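Local structure of xylose isomerase-like TIM barrel (Anabaena variabilis ATCC 29413, 2QW5) at residues F18-Q23 with I286-N291; I32-I37 with H72-E77; E58-D63 with K112-I117; M127-I132 with A181-T186. The protein probably acts as a zinc-dependent isomerase or epimerase on sugars or sugar derivatives, with zinc and D-xylose bound in its TIM-barrel pocket. All blocks are in the same frame, centred on the assembly; numbering follows the deposited sequence. Where two conformers were deposited one is given.

Interaction 1: residues F18-Q23 with I286-N291; sequences FTTNLQ and IPAFTN
Thr20 and Ala288 bring their CA atoms to 7.0 Å of each other, Phe18 and Ile286 to much the same distance, and no hydrogen bond crosses between the two segments. The contact is van der Waals packing, led by methyl groups. Thr20 CG2 makes one of the two meeting points: it presses on Ala288 CB at 3.4 Å, tighter than usual for two carbons, and meets Phe289 CZ at the same 3.4 Å, coming obliquely at the end of the ring. Thr20 has its hydroxyl lodged between the backbone N and the carbonyl carbon (chi1 67°), which turns the methyl outward to both partners. The second meeting point is Ile286 CD1, at the end of a chain extended beyond CG1 (chi2 171°), which lies 3.6 Å from Thr19 CA and also approaches Phe18 O. Each segment is stiffened from within. Thr19 OG1 accepts from Asn21 N in an ST turn, and Asn21 OD1 accepts from Gln23 N in an Asx turn. In 286-291, Ile286 O accepts from the N-H groups of both Phe289 and Thr290, opening a short, weakly bonded helix. Phe289 makes edge-to-face contacts with the rings of Phe16 and Phe283 and lies about 4 Å from the bound D-xylose (side chain to ligand), while Phe18 packs on helices 27-42 and 314-332 and Leu22 on strand 47-51.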
# COMPACT_ATOMS: atom_id res chain seq x y z
N PHE A 18 0.16 1.81 27.50
CA PHE A 18 -0.02 0.35 27.54
C PHE A 18 -0.86 -0.29 26.44
O PHE A 18 -0.57 -1.42 26.03
CB PHE A 18 -0.71 -0.03 28.88
CG PHE A 18 -0.12 0.62 30.08
CD1 PHE A 18 1.14 0.27 30.53
CD2 PHE A 18 -0.81 1.59 30.78
CE1 PHE A 18 1.70 0.89 31.65
CE2 PHE A 18 -0.26 2.22 31.89
CZ PHE A 18 1.00 1.86 32.34
N THR A 19 -1.92 0.40 25.99
CA THR A 19 -2.91 -0.25 25.15
C THR A 19 -3.86 0.69 24.45
O THR A 19 -3.89 1.86 24.78
CB THR A 19 -3.77 -1.17 26.06
OG1 THR A 19 -4.57 -2.06 25.27
CG2 THR A 19 -4.66 -0.36 27.03
N THR A 20 -4.58 0.18 23.45
CA THR A 20 -5.69 0.91 22.80
C THR A 20 -7.07 0.26 23.16
O THR A 20 -8.14 0.73 22.70
CB THR A 20 -5.55 1.01 21.27
OG1 THR A 20 -5.67 -0.29 20.69
CG2 THR A 20 -4.24 1.61 20.88
N ASN A 21 -7.05 -0.80 23.98
CA ASN A 21 -8.25 -1.58 24.32
C ASN A 21 -8.24 -1.99 25.80
O ASN A 21 -7.40 -2.79 26.24
CB ASN A 21 -8.34 -2.84 23.44
CG ASN A 21 -9.72 -3.48 23.46
OD1 ASN A 21 -10.40 -3.55 24.50
ND2 ASN A 21 -10.15 -3.96 22.31
N LEU A 22 -9.20 -1.44 26.54
CA LEU A 22 -9.34 -1.71 27.96
C LEU A 22 -9.89 -3.12 28.27
O LEU A 22 -9.78 -3.54 29.41
CB LEU A 22 -10.15 -0.58 28.68
CG LEU A 22 -9.30 0.59 29.21
CD1 LEU A 22 -8.51 0.13 30.45
CD2 LEU A 22 -8.35 1.22 28.20
N GLN A 23 -10.47 -3.83 27.28
CA GLN A 23 -11.02 -5.19 27.45
C GLN A 23 -11.81 -5.29 28.76
O GLN A 23 -11.46 -6.08 29.65
CB GLN A 23 -9.90 -6.23 27.46
CG GLN A 23 -8.92 -6.22 26.31
CD GLN A 23 -8.08 -7.52 26.31
OE1 GLN A 23 -8.65 -8.63 26.24
NE2 GLN A 23 -6.76 -7.39 26.38
N ILE A 286 4.00 0.39 21.14
CA ILE A 286 3.23 -0.84 21.25
C ILE A 286 2.76 -1.13 19.84
O ILE A 286 2.63 -0.17 19.02
CB ILE A 286 2.00 -0.77 22.27
CG1 ILE A 286 1.03 0.37 21.93
CG2 ILE A 286 2.51 -0.67 23.71
CD1 ILE A 286 -0.29 0.36 22.74
N PRO A 287 2.44 -2.39 19.54
CA PRO A 287 1.99 -2.75 18.18
C PRO A 287 0.93 -1.82 17.55
O PRO A 287 1.02 -1.52 16.36
CB PRO A 287 1.47 -4.16 18.36
CG PRO A 287 2.40 -4.74 19.40
CD PRO A 287 2.50 -3.61 20.40
N ALA A 288 0.01 -1.29 18.35
CA ALA A 288 -1.01 -0.40 17.81
C ALA A 288 -0.47 0.91 17.21
O ALA A 288 -1.12 1.47 16.33
CB ALA A 288 -2.11 -0.12 18.84
N PHE A 289 0.73 1.37 17.64
CA PHE A 289 1.27 2.65 17.24
C PHE A 289 2.56 2.64 16.43
O PHE A 289 2.85 3.65 15.83
CB PHE A 289 1.47 3.56 18.46
CG PHE A 289 0.18 3.85 19.20
CD1 PHE A 289 -0.91 4.38 18.52
CD2 PHE A 289 0.05 3.59 20.55
CE1 PHE A 289 -2.11 4.63 19.17
CE2 PHE A 289 -1.15 3.82 21.21
CZ PHE A 289 -2.22 4.35 20.53
N THR A 290 3.32 1.54 16.43
CA THR A 290 4.63 1.54 15.74
C THR A 290 4.55 1.93 14.27
O THR A 290 5.30 2.80 13.80
CB THR A 290 5.38 0.21 15.98
OG1 THR A 290 4.47 -0.88 15.77
CG2 THR A 290 5.89 0.17 17.38
N ASN A 291 3.57 1.37 13.58
CA ASN A 291 3.36 1.72 12.17
C ASN A 291 2.63 3.05 11.95
O ASN A 291 3.10 3.84 11.16
CB ASN A 291 2.63 0.59 11.43
CG ASN A 291 2.77 0.69 9.90
OD1 ASN A 291 1.80 0.86 9.20
ND2 ASN A 291 3.97 0.60 9.41

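Interaction 2: residues I32-I37 with H72-E77; sequences IVVAHI and HYLDSE
Val34 projects from helix 27-42 toward the last turn of helix 60-76, and its CB forks into two methyls with different tasks. CG2, lying beside the backbone N and anti to the carbonyl carbon, fits between two side chains: Tyr73 CE2 is 3.5 Å away, met obliquely to the ring, and Leu74 CD2 is 3.6 Å away. CG1, anti to the backbone N (chi1 170°), turns instead to the end of the helix and touches Glu77 CB at 3.9 Å, with Glu77 CG and OE1 only slightly further. Glu77 is bent at chi2, and its CG lies over one face of the Tyr73 ring, 3.9 Å above the plane, so Val34 rests against a Tyr73 and a Glu77 that already pack on each other. The segments belong to the first two outer helices of the TIM barrel; strand 47-51 comes between them in the chain, and the axes of the short segments 32-37 and 72-76 approach to 10.8 Å at a signed crossing angle of -51°. An alanine here would lose both methyls and is likely to open a gap between Tyr73, Leu74 and Glu77. Nearer the barrel wall, Leu74 CD2 also receives Ile37 CD1 at 4.0 Å, the two side chains meeting at about a right angle, while Ile37 itself reaches Phe48 of strand 47-51. Glu77 leaves helical geometry, and its carbonyl oxygen accepts a hydrogen bond from Lys38, one residue past 32-37.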
# COMPACT_ATOMS: atom_id res chain seq x y z
N ILE A 32 -4.64 -6.32 35.61
CA ILE A 32 -3.51 -5.59 35.05
C ILE A 32 -3.80 -4.08 35.05
O ILE A 32 -2.97 -3.30 35.50
CB ILE A 32 -3.13 -6.08 33.63
CG1 ILE A 32 -2.63 -7.53 33.69
CG2 ILE A 32 -2.05 -5.23 33.05
CD1 ILE A 32 -2.38 -8.16 32.29
N VAL A 33 -4.99 -3.69 34.59
CA VAL A 33 -5.44 -2.28 34.62
C VAL A 33 -5.32 -1.67 36.04
O VAL A 33 -4.75 -0.57 36.22
CB VAL A 33 -6.89 -2.15 34.08
CG1 VAL A 33 -7.41 -0.71 34.22
CG2 VAL A 33 -6.97 -2.60 32.63
N VAL A 34 -5.81 -2.41 37.04
CA VAL A 34 -5.78 -1.94 38.44
C VAL A 34 -4.36 -1.82 38.98
O VAL A 34 -4.04 -0.82 39.61
CB VAL A 34 -6.73 -2.76 39.33
CG1 VAL A 34 -6.53 -2.43 40.83
CG2 VAL A 34 -8.21 -2.55 38.87
N ALA A 35 -3.50 -2.80 38.68
CA ALA A 35 -2.09 -2.77 39.12
C ALA A 35 -1.32 -1.59 38.49
O ALA A 35 -0.51 -0.98 39.17
CB ALA A 35 -1.39 -4.10 38.83
N HIS A 36 -1.61 -1.25 37.23
CA HIS A 36 -0.99 -0.07 36.58
C HIS A 36 -1.44 1.20 37.27
O HIS A 36 -0.62 2.05 37.61
CB HIS A 36 -1.36 0.06 35.09
CG HIS A 36 -0.72 -0.95 34.18
ND1 HIS A 36 0.55 -1.45 34.40
CD2 HIS A 36 -1.12 -1.48 33.01
CE1 HIS A 36 0.86 -2.30 33.44
NE2 HIS A 36 -0.13 -2.32 32.57
N ILE A 37 -2.75 1.33 37.48
CA ILE A 37 -3.34 2.51 38.13
C ILE A 37 -2.75 2.73 39.53
O ILE A 37 -2.39 3.85 39.86
CB ILE A 37 -4.88 2.44 38.23
CG1 ILE A 37 -5.53 2.60 36.85
CG2 ILE A 37 -5.44 3.53 39.18
CD1 ILE A 37 -7.02 2.38 36.83
N HIS A 72 -17.14 -0.43 38.54
CA HIS A 72 -17.45 -1.06 39.82
C HIS A 72 -16.28 -1.87 40.38
O HIS A 72 -16.08 -1.88 41.58
CB HIS A 72 -18.72 -1.90 39.77
CG HIS A 72 -19.96 -1.08 39.53
ND1 HIS A 72 -21.12 -1.63 39.05
CD2 HIS A 72 -20.19 0.25 39.68
CE1 HIS A 72 -22.04 -0.68 38.93
NE2 HIS A 72 -21.50 0.47 39.31
N TYR A 73 -15.52 -2.50 39.50
CA TYR A 73 -14.34 -3.27 39.91
C TYR A 73 -13.22 -2.33 40.41
O TYR A 73 -12.53 -2.63 41.41
CB TYR A 73 -13.86 -4.18 38.76
CG TYR A 73 -12.66 -4.99 39.14
CD1 TYR A 73 -12.79 -6.10 39.98
CD2 TYR A 73 -11.38 -4.65 38.69
CE1 TYR A 73 -11.67 -6.85 40.38
CE2 TYR A 73 -10.27 -5.40 39.06
CZ TYR A 73 -10.42 -6.50 39.90
OH TYR A 73 -9.33 -7.23 40.26
N LEU A 74 -13.02 -1.20 39.72
CA LEU A 74 -12.05 -0.20 40.18
C LEU A 74 -12.47 0.30 41.57
O LEU A 74 -11.63 0.40 42.46
CB LEU A 74 -11.92 0.99 39.22
CG LEU A 74 -11.48 0.84 37.73
CD1 LEU A 74 -11.37 2.24 37.14
CD2 LEU A 74 -10.23 0.04 37.48
N ASP A 75 -13.77 0.55 41.76
CA ASP A 75 -14.29 1.04 43.07
C ASP A 75 -14.07 0.01 44.17
O ASP A 75 -13.58 0.36 45.25
CB ASP A 75 -15.78 1.37 42.98
CG ASP A 75 -16.06 2.54 42.08
OD1 ASP A 75 -15.12 3.31 41.75
OD2 ASP A 75 -17.24 2.67 41.69
N SER A 76 -14.35 -1.25 43.86
CA SER A 76 -14.15 -2.34 44.84
C SER A 76 -12.67 -2.55 45.19
O SER A 76 -12.37 -3.06 46.28
CB SER A 76 -14.80 -3.64 44.36
OG SER A 76 -14.08 -4.23 43.30
N GLU A 77 -11.76 -2.16 44.30
CA GLU A 77 -10.31 -2.20 44.59
C GLU A 77 -9.73 -0.97 45.33
O GLU A 77 -8.51 -0.82 45.39
CB GLU A 77 -9.53 -2.47 43.27
CG GLU A 77 -9.71 -3.90 42.73
CD GLU A 77 -9.01 -4.94 43.63
OE1 GLU A 77 -7.78 -4.87 43.78
OE2 GLU A 77 -9.69 -5.82 44.19

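Interaction 3: residues E58-D63 with K112-I117; sequences ENYAQD and KSRVDI
Tyr60 lays one face of its ring against Ser113, whose CB sits 3.9 Å from the ring centroid in a CH-pi contact displaced toward the rim. The guanidinium of Arg114, steeply inclined to that ring, carries Ile117 CD1 over one face, 3.6 Å above its plane, and at its edge takes two acceptors in the plane, Asp63 OD2 and Ser113 OG. The salt bridge runs from Arg114 NH1 to Asp63 OD2 at 3.1 Å, with an N-H...O angle of 156°; NH2 adds a weak, longer bond to the same oxygen. Carboxylate and guanidinium are far from coplanar, 75° apart, and OD2 is approached on its anti side, so this is not a paired, two-oxygen bridge. A bend at chi2 (48°) folds the arginine chain back, bringing NH1 within 2.9 Å of Ser113 OG on its own helix. A water joins the helices too, donating to Tyr60 O at 2.7 Å and hydrogen-bonded to Ser113 OG. Beside the salt bridge, Asp63 CB rests on Ile117 CD1. A leucine in place of Arg114 has no guanidinium, and Asp63 would probably be left without its charge mate beside helix 101-120. Arg114 NH2 also bonds to Ala53 O, so a largely buried guanidinium has three oxygens around it. Asp63 lies in the first turn of helix 60-76, where both the helix end and the arginine would probably favour its ionised form.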
# COMPACT_ATOMS: atom_id res chain seq x y z
N GLU A 58 -24.58 -3.86 17.28
CA GLU A 58 -25.42 -4.80 18.03
C GLU A 58 -24.96 -5.00 19.47
O GLU A 58 -25.74 -5.50 20.26
CB GLU A 58 -25.50 -6.19 17.36
CG GLU A 58 -24.18 -6.88 16.98
CD GLU A 58 -23.75 -6.59 15.52
OE1 GLU A 58 -24.00 -5.46 14.95
OE2 GLU A 58 -23.14 -7.53 14.94
N ASN A 59 -23.73 -4.61 19.79
CA ASN A 59 -23.17 -4.75 21.16
C ASN A 59 -23.14 -3.47 22.02
O ASN A 59 -22.45 -3.46 23.04
CB ASN A 59 -21.76 -5.33 21.06
CG ASN A 59 -21.71 -6.65 20.37
OD1 ASN A 59 -22.69 -7.40 20.38
ND2 ASN A 59 -20.56 -6.97 19.76
N TYR A 60 -23.89 -2.43 21.67
CA TYR A 60 -23.89 -1.22 22.52
C TYR A 60 -24.29 -1.43 23.98
O TYR A 60 -23.59 -0.92 24.89
CB TYR A 60 -24.74 -0.10 21.94
CG TYR A 60 -24.23 0.45 20.62
CD1 TYR A 60 -22.86 0.54 20.33
CD2 TYR A 60 -25.12 1.01 19.71
CE1 TYR A 60 -22.39 1.06 19.12
CE2 TYR A 60 -24.66 1.56 18.50
CZ TYR A 60 -23.30 1.60 18.23
OH TYR A 60 -22.82 2.08 17.07
N ALA A 61 -25.36 -2.19 24.19
CA ALA A 61 -25.85 -2.47 25.52
C ALA A 61 -24.83 -3.32 26.29
O ALA A 61 -24.54 -3.03 27.47
CB ALA A 61 -27.23 -3.12 25.46
N GLN A 62 -24.24 -4.32 25.61
CA GLN A 62 -23.24 -5.16 26.27
C GLN A 62 -21.99 -4.35 26.64
O GLN A 62 -21.42 -4.56 27.72
CB GLN A 62 -22.88 -6.41 25.44
CG GLN A 62 -21.96 -7.41 26.18
CD GLN A 62 -22.52 -7.85 27.53
OE1 GLN A 62 -23.52 -8.57 27.60
NE2 GLN A 62 -21.89 -7.41 28.62
N ASP A 63 -21.58 -3.42 25.78
CA ASP A 63 -20.43 -2.56 26.09
C ASP A 63 -20.69 -1.71 27.34
O ASP A 63 -19.82 -1.62 28.21
CB ASP A 63 -20.12 -1.60 24.91
CG ASP A 63 -19.56 -2.30 23.68
OD1 ASP A 63 -18.94 -3.37 23.83
OD2 ASP A 63 -19.75 -1.74 22.56
N LYS A 112 -23.17 8.45 20.74
CA LYS A 112 -24.06 8.45 21.96
C LYS A 112 -23.75 7.28 22.87
O LYS A 112 -23.75 7.41 24.13
CB LYS A 112 -25.54 8.44 21.61
CG LYS A 112 -26.10 9.75 21.01
CD LYS A 112 -27.57 9.55 20.67
CE LYS A 112 -28.25 10.85 20.31
NZ LYS A 112 -29.67 10.67 19.90
N SER A 113 -23.47 6.13 22.26
CA SER A 113 -23.01 4.94 23.03
C SER A 113 -21.73 5.23 23.80
O SER A 113 -21.56 4.81 24.97
CB SER A 113 -22.75 3.73 22.10
OG SER A 113 -21.97 2.75 22.74
N ARG A 114 -20.81 5.91 23.13
CA ARG A 114 -19.53 6.21 23.74
C ARG A 114 -19.71 7.27 24.82
O ARG A 114 -19.07 7.17 25.88
CB ARG A 114 -18.45 6.49 22.70
CG ARG A 114 -17.72 5.24 22.14
CD ARG A 114 -18.58 4.06 21.67
NE ARG A 114 -17.79 2.83 21.56
CZ ARG A 114 -18.26 1.59 21.66
NH1 ARG A 114 -19.54 1.32 21.89
NH2 ARG A 114 -17.41 0.58 21.51
N VAL A 115 -20.60 8.25 24.60
CA VAL A 115 -20.96 9.20 25.68
C VAL A 115 -21.49 8.37 26.92
O VAL A 115 -21.11 8.65 28.01
CB VAL A 115 -22.01 10.29 25.26
CG1 VAL A 115 -22.50 11.11 26.48
CG2 VAL A 115 -21.48 11.28 24.17
N ASP A 116 -22.41 7.41 26.70
CA ASP A 116 -22.94 6.55 27.78
C ASP A 116 -21.87 5.81 28.54
O ASP A 116 -21.90 5.75 29.77
CB ASP A 116 -23.94 5.50 27.27
CG ASP A 116 -25.24 6.10 26.74
OD1 ASP A 116 -25.55 7.27 27.03
OD2 ASP A 116 -25.99 5.35 26.08
N ILE A 117 -20.92 5.23 27.80
CA ILE A 117 -19.77 4.52 28.42
C ILE A 117 -18.91 5.48 29.28
O ILE A 117 -18.43 5.14 30.37
CB ILE A 117 -18.88 3.88 27.28
CG1 ILE A 117 -19.63 2.70 26.63
CG2 ILE A 117 -17.47 3.53 27.75
CD1 ILE A 117 -18.92 2.17 25.38
O HOH W 1 -23.02 1.71 25.01

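Interaction 4: residues M127-I132 with A181-T186; sequences MGPIVI and AIEPIT. With ZN (zinc ion), chain D; XLS (D-xylose), chain C.
Met127 and Gly128 pair with Ala181 and Ile182 as neighbouring parallel strands. Among the backbone bonds, Gly128 N donates to Ala181 O at 3.0 Å, and Glu183 N to Gly128 O at 3.2 Å. Gly128 has backbone angles (phi 140°, psi -172°) at which a CB would collide with Pro129 CD; Pro129 then centres an inverse gamma turn. Apolar contacts follow on both sides. Toward the barrel interior, Met127, a selenomethionine, sets its CB beside Ala181 CB. On the other face, Ile182 is met by Ile130 CG1 and, 3.6 Å from its CD1, by Val131 CG2, each side chain lying across it at about a right angle. Pro129 CB packs on Ile185 CD1 at 3.7 Å. A methyl-to-oxygen contact stands apart from these: the bent chain of Met127 brings CE to 3.2 Å from Glu183 OE1. The polar and metal bonds gather on Glu183, whose CG is anti to the backbone N (chi1 -169°) and whose extended chain delivers the carboxylate to the pocket. Its OE2 binds the zinc ion at 2.1 Å, while OE1 accepts from O2 of the D-xylose at 3.2 Å. A water on the zinc donates to the sugar's O1, and Asp216, Gln247 and Glu281 complete the metal site. Zinc and sugar, the latter walled by Pro129 and Ile185, sit at the C-terminal ends of the strands, the placement of TIM-barrel active sites, consistent with a probable isomerase.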
# COMPACT_ATOMS: atom_id res chain seq x y z
N MSE A 127 -13.07 12.86 24.75
CA MSE A 127 -12.27 13.62 23.78
C MSE A 127 -11.83 12.77 22.61
O MSE A 127 -11.85 11.56 22.70
CB MSE A 127 -10.99 14.16 24.44
CG MSE A 127 -10.12 13.05 25.07
SE MSE A 127 -8.34 13.43 24.78
CE MSE A 127 -8.15 13.27 22.85
N GLY A 128 -11.45 13.43 21.52
CA GLY A 128 -10.82 12.74 20.42
C GLY A 128 -11.28 13.22 19.07
O GLY A 128 -11.97 14.23 19.00
N PRO A 129 -10.86 12.51 18.00
CA PRO A 129 -11.19 12.84 16.62
C PRO A 129 -12.59 12.31 16.23
O PRO A 129 -12.73 11.39 15.41
CB PRO A 129 -10.06 12.16 15.85
CG PRO A 129 -9.74 10.94 16.70
CD PRO A 129 -9.96 11.33 18.08
N ILE A 130 -13.61 13.01 16.75
CA ILE A 130 -15.01 12.61 16.61
C ILE A 130 -15.80 13.32 15.46
O ILE A 130 -17.02 13.19 15.41
CB ILE A 130 -15.76 12.71 17.96
CG1 ILE A 130 -15.83 14.14 18.50
CG2 ILE A 130 -15.09 11.73 19.04
CD1 ILE A 130 -16.71 14.32 19.70
N VAL A 131 -15.08 14.04 14.58
CA VAL A 131 -15.69 14.74 13.42
C VAL A 131 -15.34 13.97 12.13
O VAL A 131 -16.21 13.39 11.48
CB VAL A 131 -15.23 16.20 13.37
CG1 VAL A 131 -15.92 16.94 12.20
CG2 VAL A 131 -15.50 16.91 14.73
N ILE A 132 -14.07 14.00 11.74
CA ILE A 132 -13.59 13.30 10.56
C ILE A 132 -12.93 12.01 11.14
O ILE A 132 -12.20 12.11 12.15
CB ILE A 132 -12.50 14.12 9.83
CG1 ILE A 132 -13.02 15.54 9.45
CG2 ILE A 132 -11.98 13.37 8.60
CD1 ILE A 132 -14.17 15.54 8.50
N ALA A 181 -14.75 17.03 23.96
CA ALA A 181 -13.49 17.76 23.63
C ALA A 181 -12.90 17.24 22.33
O ALA A 181 -12.19 16.26 22.34
CB ALA A 181 -12.49 17.65 24.76
N ILE A 182 -13.23 17.92 21.21
CA ILE A 182 -12.74 17.58 19.87
C ILE A 182 -11.27 17.96 19.76
O ILE A 182 -10.86 19.03 20.21
CB ILE A 182 -13.52 18.28 18.73
CG1 ILE A 182 -15.02 17.98 18.78
CG2 ILE A 182 -12.99 17.82 17.35
CD1 ILE A 182 -15.91 18.87 17.78
N GLU A 183 -10.48 17.09 19.14
CA GLU A 183 -9.03 17.26 19.09
C GLU A 183 -8.50 17.65 17.70
O GLU A 183 -8.72 16.92 16.73
CB GLU A 183 -8.37 15.93 19.53
CG GLU A 183 -6.86 16.05 19.76
CD GLU A 183 -6.20 14.74 20.15
OE1 GLU A 183 -6.83 13.67 19.92
OE2 GLU A 183 -5.03 14.82 20.66
N PRO A 184 -7.81 18.81 17.59
CA PRO A 184 -7.03 19.10 16.39
C PRO A 184 -5.86 18.12 16.43
O PRO A 184 -5.24 17.98 17.49
CB PRO A 184 -6.53 20.53 16.60
CG PRO A 184 -7.31 21.06 17.74
CD PRO A 184 -7.69 19.91 18.57
N ILE A 185 -5.63 17.40 15.34
CA ILE A 185 -4.57 16.37 15.26
C ILE A 185 -3.72 16.68 14.04
O ILE A 185 -4.26 17.03 13.01
CB ILE A 185 -5.21 14.97 15.16
CG1 ILE A 185 -5.78 14.56 16.52
CG2 ILE A 185 -4.20 13.90 14.70
CD1 ILE A 185 -6.61 13.29 16.53
N THR A 186 -2.42 16.51 14.16
CA THR A 186 -1.47 16.79 13.10
C THR A 186 -1.81 16.14 11.78
O THR A 186 -2.35 15.03 11.74
CB THR A 186 -0.01 16.37 13.48
OG1 THR A 186 0.87 16.68 12.39
CG2 THR A 186 0.13 14.87 13.81
ZN ZN D . -3.84 13.73 22.06
C1 XLS C . -4.04 10.35 18.58
C2 XLS C . -5.54 10.11 18.59
C3 XLS C . -5.96 8.64 18.21
C4 XLS C . -7.13 8.09 18.99
O1 XLS C . -3.40 11.57 18.17
O2 XLS C . -6.14 10.55 19.82
O3 XLS C . -4.98 7.61 18.28
O4 XLS C . -8.17 9.03 18.93
O HOH W 2 -3.26 12.57 20.50

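In the fold
The four contacts sample one eight-stranded parallel barrel from its pocket to its outer helices. Interaction 1 brings together the loops that follow the first and last strands of the barrel, 11-14 and 278-280, and along the chain it encloses the other three. Interactions 2 and 3 share helix 60-76, meeting its end and its start, with centres 21 Å apart; they link it to helices 27-42 and 101-120, and their segments alternate along the chain. Interaction 4 follows in series on strands 125-128 and 179-182. Its centre lies 20 Å from that of interaction 3. Interactions 1 and 2 touch through Phe18 with His36 and Leu22 with Val33, tying the loop after strand 11-14 to helix 27-42.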